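Local structure of mannitol dehydrogenase (Pseudomonas fluorescens, 1LJ8) at residues 184-189 with 222-227; 28-33 with 61-66; 1-6 with 82-87; 234-239 with 252-257. The protein binds NAD and, as a long-chain dehydrogenase, probably catalyses the NAD-dependent oxidation of D-mannitol to D-fructose. All blocks are in the same frame, centred on the assembly; numbering follows the deposited sequence.

Contact 1: 184-189 with 222-227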
loop_
_atom_site.group_PDB
_atom_site.type_symbol
_atom_site.label_atom_id
_atom_site.label_comp_id
_atom_site.label_asym_id
_atom_site.label_seq_id
_atom_site.Cartn_x
_atom_site.Cartn_y
_atom_site.Cartn_z
ATOM N N PHE A 184 -5.408 19.126 11.976
ATOM C CA PHE A 184 -5.230 17.704 12.308
ATOM C C PHE A 184 -3.844 17.299 11.735
ATOM O O PHE A 184 -3.235 18.054 10.996
ATOM C CB PHE A 184 -6.317 16.838 11.653
ATOM C CG PHE A 184 -6.673 17.246 10.240
ATOM C CD1 PHE A 184 -5.766 17.088 9.183
ATOM C CD2 PHE A 184 -7.962 17.728 9.970
ATOM C CE1 PHE A 184 -6.127 17.388 7.872
ATOM C CE2 PHE A 184 -8.338 18.039 8.663
ATOM C CZ PHE A 184 -7.422 17.863 7.621
ATOM N N THR A 185 -3.325 16.142 12.136
ATOM C CA THR A 185 -2.090 15.598 11.585
ATOM C C THR A 185 -2.546 14.783 10.364
ATOM O O THR A 185 -3.650 14.203 10.372
ATOM C CB THR A 185 -1.441 14.593 12.588
ATOM O OG1 THR A 185 -1.053 15.285 13.779
ATOM C CG2 THR A 185 -0.223 13.902 11.976
ATOM N N VAL A 186 -1.747 14.760 9.312
ATOM C CA VAL A 186 -2.043 13.916 8.144
ATOM C C VAL A 186 -1.013 12.781 8.233
ATOM O O VAL A 186 0.209 13.000 8.168
ATOM C CB VAL A 186 -1.907 14.636 6.812
ATOM C CG1 VAL A 186 -2.367 13.668 5.671
ATOM C CG2 VAL A 186 -2.859 15.833 6.781
HETATM N N MSE A 187 -1.542 11.571 8.394
HETATM C CA MSE A 187 -0.732 10.377 8.636
HETATM C C MSE A 187 -0.776 9.369 7.503
HETATM O O MSE A 187 -1.684 8.547 7.444
HETATM C CB MSE A 187 -1.245 9.751 9.968
HETATM C CG MSE A 187 -0.335 8.672 10.556
HETATM SE SE MSE A 187 -1.071 7.862 12.171
HETATM C CE MSE A 187 -2.500 6.734 11.428
ATOM N N SER A 188 0.241 9.373 6.637
ATOM C CA SER A 188 0.275 8.437 5.497
ATOM C C SER A 188 0.649 7.031 5.962
ATOM O O SER A 188 1.599 6.862 6.723
ATOM C CB SER A 188 1.352 8.859 4.476
ATOM O OG SER A 188 1.391 7.877 3.429
ATOM N N CYS A 189 -0.098 6.045 5.494
ATOM C CA CYS A 189 0.210 4.642 5.806
ATOM C C CYS A 189 0.403 3.902 4.481
ATOM O O CYS A 189 0.139 2.694 4.379
ATOM C CB CYS A 189 -0.932 4.001 6.618
ATOM S SG CYS A 189 -1.111 4.791 8.221
ATOM N N VAL A 222 0.320 21.957 10.185
ATOM C CA VAL A 222 0.043 20.523 9.979
ATOM C C VAL A 222 1.358 19.698 10.015
ATOM O O VAL A 222 2.389 20.150 9.494
ATOM C CB VAL A 222 -0.640 20.330 8.587
ATOM C CG1 VAL A 222 -0.963 18.848 8.354
ATOM C CG2 VAL A 222 -1.952 21.146 8.527
ATOM N N SER A 223 1.342 18.539 10.670
ATOM C CA SER A 223 2.517 17.645 10.699
ATOM C C SER A 223 2.220 16.428 9.766
ATOM O O SER A 223 1.057 16.070 9.513
ATOM C CB SER A 223 2.804 17.156 12.122
ATOM O OG SER A 223 1.633 16.616 12.689
ATOM N N PHE A 224 3.295 15.803 9.286
ATOM C CA PHE A 224 3.235 14.734 8.289
ATOM C C PHE A 224 4.269 13.684 8.676
ATOM O O PHE A 224 5.313 13.579 8.048
ATOM C CB PHE A 224 3.602 15.320 6.918
ATOM C CG PHE A 224 2.703 16.463 6.489
ATOM C CD1 PHE A 224 3.032 17.789 6.797
ATOM C CD2 PHE A 224 1.553 16.205 5.735
ATOM C CE1 PHE A 224 2.230 18.871 6.349
ATOM C CE2 PHE A 224 0.714 17.286 5.260
ATOM C CZ PHE A 224 1.075 18.626 5.581
ATOM N N PRO A 225 3.969 12.904 9.721
ATOM C CA PRO A 225 4.928 11.880 10.160
ATOM C C PRO A 225 5.250 10.816 9.119
ATOM O O PRO A 225 4.375 10.371 8.371
ATOM C CB PRO A 225 4.264 11.288 11.427
ATOM C CG PRO A 225 2.757 11.447 11.117
ATOM C CD PRO A 225 2.724 12.871 10.497
ATOM N N ASN A 226 6.528 10.444 9.012
ATOM C CA ASN A 226 6.842 9.340 8.136
ATOM C C ASN A 226 6.626 8.092 8.969
ATOM O O ASN A 226 6.655 8.153 10.194
ATOM C CB ASN A 226 8.311 9.346 7.697
ATOM C CG ASN A 226 8.625 10.538 6.819
ATOM O OD1 ASN A 226 8.203 10.605 5.646
ATOM N ND2 ASN A 226 9.364 11.499 7.371
ATOM N N ALA A 227 6.413 6.970 8.286
ATOM C CA ALA A 227 6.238 5.698 8.987
ATOM C C ALA A 227 6.680 4.530 8.148
ATOM O O ALA A 227 6.721 4.601 6.929
ATOM C CB ALA A 227 4.718 5.473 9.358
HETATM O O HOH W 1 2.223 11.394 6.965
HETATM O O HOH W 2 2.485 8.349 8.908
#

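Contact 2: 28-33 with 61-66. With NAD (nicotinamide-adenine-dinucleotide), chain B.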
loop_
_atom_site.group_PDB
_atom_site.type_symbol
_atom_site.label_atom_id
_atom_site.label_comp_id
_atom_site.label_asym_id
_atom_site.label_seq_id
_atom_site.Cartn_x
_atom_site.Cartn_y
_atom_site.Cartn_z
ATOM N N GLY A 28 -11.941 9.956 16.488
ATOM C CA GLY A 28 -10.806 10.860 16.545
ATOM C C GLY A 28 -9.954 10.782 15.294
ATOM O O GLY A 28 -9.067 11.633 15.078
ATOM N N ILE A 29 -10.179 9.744 14.487
ATOM C CA ILE A 29 -9.420 9.577 13.246
ATOM C C ILE A 29 -10.371 9.468 12.066
ATOM O O ILE A 29 -11.395 8.771 12.175
ATOM C CB ILE A 29 -8.600 8.254 13.309
ATOM C CG1 ILE A 29 -7.595 8.329 14.475
ATOM C CG2 ILE A 29 -7.927 7.936 11.946
ATOM C CD1 ILE A 29 -7.015 6.912 14.842
ATOM N N ALA A 30 -10.057 10.173 10.969
ATOM C CA ALA A 30 -10.807 10.010 9.721
ATOM C C ALA A 30 -9.800 9.316 8.780
ATOM O O ALA A 30 -8.706 9.861 8.490
ATOM C CB ALA A 30 -11.247 11.347 9.124
ATOM N N HIS A 31 -10.168 8.122 8.310
ATOM C CA HIS A 31 -9.265 7.383 7.431
ATOM C C HIS A 31 -9.695 7.345 5.989
ATOM O O HIS A 31 -10.763 6.808 5.674
ATOM C CB HIS A 31 -9.117 5.926 7.858
ATOM C CG HIS A 31 -8.083 5.214 7.048
ATOM N ND1 HIS A 31 -6.734 5.427 7.244
ATOM C CD2 HIS A 31 -8.191 4.443 5.932
ATOM C CE1 HIS A 31 -6.053 4.812 6.285
ATOM N NE2 HIS A 31 -6.915 4.213 5.473
ATOM N N ILE A 32 -8.857 7.885 5.108
ATOM C CA ILE A 32 -9.203 7.881 3.692
ATOM C C ILE A 32 -8.623 6.644 2.999
ATOM O O ILE A 32 -7.389 6.429 2.965
ATOM C CB ILE A 32 -8.701 9.148 2.990
ATOM C CG1 ILE A 32 -9.246 10.386 3.736
ATOM C CG2 ILE A 32 -9.184 9.139 1.492
ATOM C CD1 ILE A 32 -8.754 11.734 3.116
ATOM N N GLY A 33 -9.526 5.850 2.414
ATOM C CA GLY A 33 -9.114 4.629 1.719
ATOM C C GLY A 33 -9.315 3.405 2.610
ATOM O O GLY A 33 -8.349 2.736 2.979
ATOM N N CYS A 61 -13.476 6.993 11.594
ATOM C CA CYS A 61 -14.569 7.229 10.642
ATOM C C CYS A 61 -13.917 6.982 9.272
ATOM O O CYS A 61 -12.999 7.726 8.847
ATOM C CB CYS A 61 -15.088 8.688 10.707
ATOM S SG CYS A 61 -16.506 8.882 9.537
ATOM N N GLY A 62 -14.333 5.915 8.588
ATOM C CA GLY A 62 -13.783 5.659 7.252
ATOM C C GLY A 62 -14.249 6.737 6.269
ATOM O O GLY A 62 -15.281 7.398 6.519
ATOM N N VAL A 63 -13.510 6.902 5.169
ATOM C CA VAL A 63 -13.827 7.897 4.140
ATOM C C VAL A 63 -13.532 7.241 2.792
ATOM O O VAL A 63 -12.407 6.761 2.557
ATOM C CB VAL A 63 -12.930 9.144 4.284
ATOM C CG1 VAL A 63 -13.115 10.080 3.046
ATOM C CG2 VAL A 63 -13.278 9.900 5.549
ATOM N N GLY A 64 -14.543 7.210 1.926
ATOM C CA GLY A 64 -14.363 6.637 0.602
ATOM C C GLY A 64 -14.576 7.708 -0.465
ATOM O O GLY A 64 -15.649 8.350 -0.515
ATOM N N LEU A 65 -13.567 7.910 -1.313
ATOM C CA LEU A 65 -13.660 8.930 -2.390
ATOM C C LEU A 65 -14.003 8.343 -3.755
ATOM O O LEU A 65 -14.232 9.102 -4.735
ATOM C CB LEU A 65 -12.306 9.656 -2.542
ATOM C CG LEU A 65 -11.729 10.290 -1.274
ATOM C CD1 LEU A 65 -10.482 11.155 -1.605
ATOM C CD2 LEU A 65 -12.858 11.166 -0.628
ATOM N N ARG A 66 -14.044 7.023 -3.847
ATOM C CA ARG A 66 -14.251 6.343 -5.138
ATOM C C ARG A 66 -15.512 5.513 -5.204
ATOM O O ARG A 66 -15.996 5.037 -4.185
ATOM C CB ARG A 66 -13.036 5.445 -5.449
ATOM C CG ARG A 66 -11.736 6.265 -5.515
ATOM C CD ARG A 66 -10.485 5.402 -5.684
ATOM N NE ARG A 66 -10.328 4.714 -6.972
ATOM C CZ ARG A 66 -10.479 3.402 -7.173
ATOM N NH1 ARG A 66 -10.821 2.566 -6.178
ATOM N NH2 ARG A 66 -10.226 2.907 -8.382
HETATM P PA NAD B . -7.363 -2.122 -1.284
HETATM O O1A NAD B . -7.452 -2.330 -2.706
HETATM O O2A NAD B . -8.037 -3.003 -0.288
HETATM O O5B NAD B . -7.860 -0.651 -0.911
HETATM C C5B NAD B . -7.274 0.504 -1.588
HETATM C C4B NAD B . -8.152 1.637 -1.018
HETATM O O4B NAD B . -7.627 2.906 -1.589
HETATM C C3B NAD B . -9.647 1.657 -1.497
HETATM O O3B NAD B . -10.416 2.164 -0.391
HETATM C C2B NAD B . -9.612 2.605 -2.705
HETATM O O2B NAD B . -10.881 3.174 -3.005
HETATM C C1B NAD B . -8.658 3.671 -2.202
HETATM N N9A NAD B . -8.049 4.478 -3.211
HETATM C C8A NAD B . -7.410 4.143 -4.387
HETATM N N7A NAD B . -6.946 5.193 -5.025
HETATM C C5A NAD B . -7.305 6.263 -4.219
HETATM C C6A NAD B . -7.054 7.628 -4.398
HETATM N N6A NAD B . -6.381 8.172 -5.413
HETATM N N1A NAD B . -7.542 8.506 -3.441
HETATM C C2A NAD B . -8.251 8.049 -2.331
HETATM N N3A NAD B . -8.493 6.697 -2.121
HETATM C C4A NAD B . -7.994 5.845 -3.110
HETATM O O3 NAD B . -5.810 -2.050 -0.963
HETATM P PN NAD B . -4.986 -2.356 0.382
HETATM O O1N NAD B . -4.532 -3.750 0.356
HETATM O O2N NAD B . -5.820 -1.930 1.510
HETATM O O5D NAD B . -3.696 -1.469 0.197
HETATM C C5D NAD B . -3.866 -0.058 0.213
HETATM C C4D NAD B . -2.527 0.501 0.418
HETATM O O4D NAD B . -1.989 0.276 1.738
HETATM C C3D NAD B . -1.383 0.083 -0.574
HETATM O O3D NAD B . -1.495 0.729 -1.837
HETATM C C2D NAD B . -0.118 0.362 0.214
HETATM O O2D NAD B . 0.328 1.698 0.023
HETATM C C1D NAD B . -0.547 0.090 1.679
HETATM N N1N NAD B . -0.165 -1.240 2.190
HETATM C C2N NAD B . -0.790 -2.452 1.841
HETATM C C3N NAD B . -0.255 -3.615 2.331
HETATM C C7N NAD B . -0.906 -4.952 1.928
HETATM O O7N NAD B . -0.286 -5.987 2.213
HETATM N N7N NAD B . -2.029 -4.988 1.242
HETATM C C4N NAD B . 0.953 -3.604 3.183
HETATM C C5N NAD B . 1.527 -2.344 3.535
HETATM C C6N NAD B . 0.978 -1.127 3.041
#

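Contact 3: 1-6 with 82-87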
loop_
_atom_site.group_PDB
_atom_site.type_symbol
_atom_site.label_atom_id
_atom_site.label_comp_id
_atom_site.label_asym_id
_atom_site.label_seq_id
_atom_site.Cartn_x
_atom_site.Cartn_y
_atom_site.Cartn_z
HETATM N N MSE A 1 -23.177 -18.016 11.335
HETATM C CA MSE A 1 -23.765 -16.827 12.036
HETATM C C MSE A 1 -23.304 -15.488 11.434
HETATM O O MSE A 1 -22.091 -15.214 11.395
HETATM C CB MSE A 1 -23.386 -16.826 13.509
HETATM C CG MSE A 1 -24.067 -15.696 14.295
HETATM SE SE MSE A 1 -26.050 -16.045 14.529
HETATM C CE MSE A 1 -25.865 -17.628 15.660
ATOM N N LYS A 2 -24.259 -14.638 11.036
ATOM C CA LYS A 2 -23.931 -13.316 10.465
ATOM C C LYS A 2 -23.282 -12.402 11.504
ATOM O O LYS A 2 -23.772 -12.269 12.632
ATOM C CB LYS A 2 -25.196 -12.632 9.910
ATOM C CG LYS A 2 -25.026 -11.147 9.485
ATOM C CD LYS A 2 -24.036 -10.980 8.313
ATOM C CE LYS A 2 -24.105 -9.573 7.680
ATOM N NZ LYS A 2 -23.104 -9.424 6.548
ATOM N N LEU A 3 -22.144 -11.809 11.134
ATOM C CA LEU A 3 -21.493 -10.878 12.043
ATOM C C LEU A 3 -22.250 -9.552 12.103
ATOM O O LEU A 3 -22.445 -8.874 11.082
ATOM C CB LEU A 3 -20.029 -10.601 11.595
ATOM C CG LEU A 3 -19.353 -9.504 12.456
ATOM C CD1 LEU A 3 -19.341 -9.885 13.963
ATOM C CD2 LEU A 3 -17.861 -9.292 11.940
ATOM N N ASN A 4 -22.701 -9.206 13.313
ATOM C CA ASN A 4 -23.326 -7.931 13.587
ATOM C C ASN A 4 -23.415 -7.732 15.106
ATOM O O ASN A 4 -23.048 -8.617 15.904
ATOM C CB ASN A 4 -24.685 -7.778 12.890
ATOM C CG ASN A 4 -25.705 -8.805 13.335
ATOM O OD1 ASN A 4 -25.739 -9.221 14.480
ATOM N ND2 ASN A 4 -26.539 -9.226 12.393
ATOM N N LYS A 5 -23.856 -6.576 15.536
ATOM C CA LYS A 5 -23.904 -6.366 16.982
ATOM C C LYS A 5 -24.869 -7.288 17.667
ATOM O O LYS A 5 -24.638 -7.723 18.804
ATOM C CB LYS A 5 -24.244 -4.920 17.295
ATOM C CG LYS A 5 -23.033 -4.015 17.085
ATOM C CD LYS A 5 -23.423 -2.556 17.213
ATOM C CE LYS A 5 -23.695 -2.207 18.666
ATOM N NZ LYS A 5 -24.136 -0.775 18.786
ATOM N N GLN A 6 -25.962 -7.594 16.980
ATOM C CA GLN A 6 -26.973 -8.468 17.549
ATOM C C GLN A 6 -26.428 -9.853 17.840
ATOM O O GLN A 6 -26.776 -10.447 18.864
ATOM C CB GLN A 6 -28.173 -8.573 16.607
ATOM C CG GLN A 6 -29.458 -9.012 17.287
ATOM C CD GLN A 6 -29.908 -8.078 18.439
ATOM O OE1 GLN A 6 -29.742 -6.842 18.391
ATOM N NE2 GLN A 6 -30.474 -8.687 19.496
ATOM N N LEU A 82 -18.717 -3.634 12.278
ATOM C CA LEU A 82 -17.815 -4.663 12.826
ATOM C C LEU A 82 -17.260 -5.515 11.636
ATOM O O LEU A 82 -17.916 -5.649 10.614
ATOM C CB LEU A 82 -18.590 -5.618 13.768
ATOM C CG LEU A 82 -19.216 -4.992 15.023
ATOM C CD1 LEU A 82 -20.089 -6.029 15.761
ATOM C CD2 LEU A 82 -18.127 -4.468 15.930
ATOM N N PHE A 83 -16.050 -6.077 11.764
ATOM C CA PHE A 83 -15.522 -6.951 10.722
ATOM C C PHE A 83 -14.559 -7.891 11.420
ATOM O O PHE A 83 -14.053 -7.559 12.503
ATOM C CB PHE A 83 -14.827 -6.178 9.580
ATOM C CG PHE A 83 -13.645 -5.347 10.008
ATOM C CD1 PHE A 83 -12.352 -5.907 9.998
ATOM C CD2 PHE A 83 -13.822 -4.043 10.449
ATOM C CE1 PHE A 83 -11.242 -5.158 10.436
ATOM C CE2 PHE A 83 -12.726 -3.268 10.893
ATOM C CZ PHE A 83 -11.416 -3.829 10.893
ATOM N N THR A 84 -14.309 -9.032 10.790
ATOM C CA THR A 84 -13.426 -10.034 11.370
ATOM C C THR A 84 -12.006 -9.875 10.819
ATOM O O THR A 84 -11.804 -9.750 9.592
ATOM C CB THR A 84 -13.887 -11.480 10.988
ATOM O OG1 THR A 84 -15.313 -11.622 11.219
ATOM C CG2 THR A 84 -13.159 -12.521 11.822
ATOM N N LEU A 85 -11.045 -9.921 11.728
ATOM C CA LEU A 85 -9.633 -9.931 11.363
ATOM C C LEU A 85 -9.283 -11.429 11.463
ATOM O O LEU A 85 -9.381 -12.029 12.541
ATOM C CB LEU A 85 -8.822 -9.108 12.332
ATOM C CG LEU A 85 -7.341 -9.088 11.880
ATOM C CD1 LEU A 85 -6.771 -7.696 11.970
ATOM C CD2 LEU A 85 -6.587 -10.033 12.751
ATOM N N TYR A 86 -8.881 -12.027 10.351
ATOM C CA TYR A 86 -8.618 -13.471 10.294
ATOM C C TYR A 86 -7.149 -13.658 9.940
ATOM O O TYR A 86 -6.766 -13.536 8.765
ATOM C CB TYR A 86 -9.541 -14.047 9.219
ATOM C CG TYR A 86 -9.549 -15.561 9.016
ATOM C CD1 TYR A 86 -9.083 -16.423 10.001
ATOM C CD2 TYR A 86 -10.079 -16.111 7.848
ATOM C CE1 TYR A 86 -9.152 -17.862 9.822
ATOM C CE2 TYR A 86 -10.158 -17.517 7.667
ATOM C CZ TYR A 86 -9.695 -18.365 8.665
ATOM O OH TYR A 86 -9.813 -19.738 8.508
ATOM N N GLU A 87 -6.340 -13.969 10.956
ATOM C CA GLU A 87 -4.899 -14.163 10.753
ATOM C C GLU A 87 -4.635 -15.547 10.188
ATOM O O GLU A 87 -5.212 -16.517 10.641
ATOM C CB GLU A 87 -4.129 -13.985 12.085
ATOM C CG GLU A 87 -4.188 -12.549 12.672
ATOM C CD GLU A 87 -3.462 -12.428 13.999
ATOM O OE1 GLU A 87 -3.217 -13.496 14.622
ATOM O OE2 GLU A 87 -3.168 -11.271 14.426
#

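Contact 4: 234-239 with 252-257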
loop_
_atom_site.group_PDB
_atom_site.type_symbol
_atom_site.label_atom_id
_atom_site.label_comp_id
_atom_site.label_asym_id
_atom_site.label_seq_id
_atom_site.Cartn_x
_atom_site.Cartn_y
_atom_site.Cartn_z
ATOM N N PRO A 234 -3.690 -9.811 2.049
ATOM C CA PRO A 234 -4.249 -10.203 0.746
ATOM C C PRO A 234 -5.657 -9.573 0.525
ATOM O O PRO A 234 -6.257 -9.021 1.468
ATOM C CB PRO A 234 -4.411 -11.728 0.878
ATOM C CG PRO A 234 -3.327 -12.119 1.917
ATOM C CD PRO A 234 -3.381 -10.987 2.915
HETATM N N MSE A 235 -6.165 -9.728 -0.701
HETATM C CA MSE A 235 -7.534 -9.318 -1.028
HETATM C C MSE A 235 -8.447 -10.386 -0.444
HETATM O O MSE A 235 -8.067 -11.568 -0.356
HETATM C CB MSE A 235 -7.757 -9.263 -2.555
HETATM C CG MSE A 235 -6.747 -8.389 -3.266
HETATM SE SE MSE A 235 -7.237 -8.328 -5.164
HETATM C CE MSE A 235 -6.790 -10.189 -5.628
ATOM N N THR A 236 -9.625 -9.983 0.019
ATOM C CA THR A 236 -10.542 -10.958 0.563
ATOM C C THR A 236 -11.299 -11.560 -0.621
ATOM O O THR A 236 -12.269 -11.031 -1.093
ATOM C CB THR A 236 -11.519 -10.303 1.549
ATOM O OG1 THR A 236 -10.766 -9.908 2.719
ATOM C CG2 THR A 236 -12.650 -11.300 1.965
ATOM N N SER A 237 -10.810 -12.685 -1.098
ATOM C CA SER A 237 -11.473 -13.378 -2.211
ATOM C C SER A 237 -12.625 -14.212 -1.604
ATOM O O SER A 237 -12.785 -14.348 -0.377
ATOM C CB SER A 237 -10.448 -14.303 -2.848
ATOM O OG SER A 237 -10.097 -15.253 -1.850
ATOM N N THR A 238 -13.460 -14.779 -2.467
ATOM C CA THR A 238 -14.527 -15.603 -1.962
ATOM C C THR A 238 -13.983 -16.764 -1.151
ATOM O O THR A 238 -14.538 -17.133 -0.125
ATOM C CB THR A 238 -15.371 -16.144 -3.129
ATOM O OG1 THR A 238 -15.980 -15.034 -3.771
ATOM C CG2 THR A 238 -16.441 -17.090 -2.635
ATOM N N ALA A 239 -12.897 -17.366 -1.618
ATOM C CA ALA A 239 -12.343 -18.495 -0.883
ATOM C C ALA A 239 -11.917 -18.074 0.531
ATOM O O ALA A 239 -12.144 -18.808 1.494
ATOM C CB ALA A 239 -11.138 -19.062 -1.644
ATOM N N ASP A 252 -19.198 -13.409 7.384
ATOM C CA ASP A 252 -18.761 -12.016 7.343
ATOM C C ASP A 252 -18.761 -11.614 5.854
ATOM O O ASP A 252 -18.129 -12.272 5.033
ATOM C CB ASP A 252 -17.345 -11.930 7.955
ATOM C CG ASP A 252 -16.859 -10.498 8.136
ATOM O OD1 ASP A 252 -17.310 -9.604 7.387
ATOM O OD2 ASP A 252 -16.019 -10.279 9.028
ATOM N N ALA A 253 -19.463 -10.526 5.495
ATOM C CA ALA A 253 -19.527 -10.141 4.096
ATOM C C ALA A 253 -18.144 -9.662 3.634
ATOM O O ALA A 253 -17.863 -9.688 2.437
ATOM C CB ALA A 253 -20.545 -8.992 3.882
ATOM N N TRP A 254 -17.321 -9.196 4.565
ATOM C CA TRP A 254 -16.000 -8.656 4.141
ATOM C C TRP A 254 -14.991 -8.677 5.269
ATOM O O TRP A 254 -14.636 -7.652 5.865
ATOM C CB TRP A 254 -16.178 -7.207 3.610
ATOM C CG TRP A 254 -14.959 -6.593 2.905
ATOM C CD1 TRP A 254 -14.109 -7.212 2.033
ATOM C CD2 TRP A 254 -14.475 -5.260 3.069
ATOM N NE1 TRP A 254 -13.104 -6.331 1.654
ATOM C CE2 TRP A 254 -13.315 -5.132 2.282
ATOM C CE3 TRP A 254 -14.908 -4.160 3.829
ATOM C CZ2 TRP A 254 -12.571 -3.933 2.228
ATOM C CZ3 TRP A 254 -14.173 -2.982 3.788
ATOM C CH2 TRP A 254 -13.017 -2.880 2.993
ATOM N N PRO A 255 -14.527 -9.873 5.601
ATOM C CA PRO A 255 -13.529 -9.933 6.668
ATOM C C PRO A 255 -12.188 -9.445 6.081
ATOM O O PRO A 255 -12.086 -9.245 4.866
ATOM C CB PRO A 255 -13.469 -11.421 7.007
ATOM C CG PRO A 255 -13.757 -12.112 5.662
ATOM C CD PRO A 255 -14.866 -11.200 5.052
ATOM N N VAL A 256 -11.192 -9.210 6.927
ATOM C CA VAL A 256 -9.857 -8.845 6.410
ATOM C C VAL A 256 -8.946 -10.026 6.788
ATOM O O VAL A 256 -9.038 -10.547 7.904
ATOM C CB VAL A 256 -9.297 -7.525 6.988
ATOM C CG1 VAL A 256 -9.056 -7.605 8.533
ATOM C CG2 VAL A 256 -7.937 -7.186 6.259
ATOM N N VAL A 257 -8.145 -10.498 5.832
ATOM C CA VAL A 257 -7.228 -11.605 6.124
ATOM C C VAL A 257 -5.810 -11.022 6.114
ATOM O O VAL A 257 -5.523 -10.084 5.344
ATOM C CB VAL A 257 -7.326 -12.756 5.059
ATOM C CG1 VAL A 257 -8.674 -13.494 5.230
ATOM C CG2 VAL A 257 -7.194 -12.220 3.656
HETATM O O HOH W 3 -8.318 -8.897 3.262
HETATM O O HOH W 4 -10.572 -7.310 -0.091
#

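Contact 1: 184-189 with 222-227
Thr185 to Ser188 form a strand, and residues 222-227 follow it in extended form, heading the same way to within 30°. One direct backbone bond joins them, from Val186 N to Ser223 O (3.1 Å), and Val186 O receives a straight CA-H...O contact from Phe224. Beyond it Pro225 has no N-H to give, and water bridges the gap: one molecule donates to Val186 O and Pro225 O and accepts from Ser188 N, while a second joins Ser188 O to Pro225 O. This strand is the outermost one on its side of the Rossmann sheet, and Cys189 at its end touches NAD. Pro225 CD packs tightly on Thr185 CG2 (3.5 Å), which stands anti to its own backbone N while OG1 turns to Val271 N. A glycine at Pro225 would probably open a gap beside Thr185 and loosen the carbonyl that both waters hold. Beta-branched Val186 meets Val222 CG1 through CG2 (3.9 Å) and lies alongside the Phe224 ring, its CB 3.9 Å from CD2.

Contact 2: 28-33 with 61-66
His31 bonds to both Cys61 and Val63 across this parallel strand pair: His31 N meets Cys61 O at 2.9 Å, and Val63 N reaches His31 O at 2.8 Å in a bent, weak bond. Before and after it, Cys61 N donates to Ile29 O (2.8 Å) and Gly33 N meets Val63 O almost straight, at 175°. Apolar side chains line the face of Ala30, Ile32, Cys61 and Val63, with Ile32 CG1 beside Val63 CB (3.9 Å). On the other face the imidazole of His31 spends both nitrogens, ND1 on Ser128 OG and NE2 on Thr130 OG1, with a weak bond from NE2 to Gly33 O. Gly33 has a positive phi of 99°, which suits glycine, as the Rossmann strand turns toward the dinucleotide. Leu65 CD1 touches both Ile32 CG2 and the adenine atom C2A of NAD (3.9 Å). Arg66 NH1 donates to the ribose O2B of NAD, although the position of NH1 is less sure, and Arg66 N is bonded to Asp69, which also binds NAD. The four cross-strand bonds serve only the groups facing this pair, Ala30 turning its own to strand 126-129; past the strand ends, Leu65 and Arg66 meet the adenosine part of NAD.

Contact 3: 1-6 with 82-87
Leu3, in the tail that precedes the first strand of the Rossmann domain, packs on the start of strand 83-87, sharing the apolar contact equally with Leu82; its backbone is bonded to that of Asp251. Its CG stands anti to the backbone N (chi1 174°), which carries CD2 over the backbone of the other segment. There CD2 lies 3.5 Å from Phe83 CA and 3.5 Å from Thr84 OG1, and it also meets the carbonyl carbon of Leu82. The two leucine side chains cross at about a right angle, with Leu3 CD2 4.2 Å from Leu82 CB. Strand 83-87 runs antiparallel to 96-107 and parallel to 256-258 in the mixed NAD-binding sheet, so the tail sits near the edge of that sheet; the CB of Phe83 points away from the tail, and its ring makes a cation-pi contact with Arg39. Leu82 CD1 in turn touches Asn4 C (3.8 Å) and Lys5 CG (3.8 Å). A lysine suits this exposed place: CG packs on the leucine while the charged end can stay in solvent. Polar groups are served by other partners: Thr84 OG1 is bonded to Asp252, Asn4 OD1 accepts from Asn7 N, and Lys5 N pairs with Asp80.

Contact 4: 234-239 with 252-257
Thr236 OG1 is gripped twice: it donates to Pro255 O (2.6 Å), coming in tilted 30° from the carbonyl plane, and accepts from a water at 2.7 Å. The same water donates to Pro234 O and accepts from Val257 N, so one molecule ties both segments together. A second water takes the N-H groups of Thr236 N (2.8 Å) and Trp254 NE1 (3.2 Å), lying in the plane of the indole at its edge. Because CG2 stands anti to the backbone N, the methyl of Thr236 rests on the Pro255 ring, 3.8 Å from CD, while the hydroxyl faces the carbonyl. A valine here, lacking the hydroxyl, would probably leave Pro255 O with little beyond a weak bond from Arg39 and the bridging water less firmly held. Pro234 CB packs on Val257 CG2 at 4.0 Å. Asp252 OD1 accepts from Trp254 N, an Asx turn leading into strand 256-258, which lies beside strand 83-87. Ser237 caps helix 238-248, which connects the two segments, and Trp254 lies against helix 69-77.

How the contacts relate
All four contacts reach the same mixed sheet. Contact 2 is a buried backbone ladder within it, with apolar packing on one face, while contact 1 lies at the sheet's outermost strand 185-188, also buried, where one direct bond and two bridging waters join the segments. Contacts 3 and 4 lie toward the other end, on neighbouring strands 83-87 and 256-258, and they touch: Thr84 O lies 2.8 Å from Val256 N, probably a hydrogen bond. Contact 3 has only van der Waals packing across its segments, mostly buried, with Lys5 at the surface; contact 4, only partly buried, combines a threonine hydroxyl and two waters with proline and valine packing. Contact 2 meets the adenosine part of NAD directly, whereas contact 3 stands farther from the cofactor.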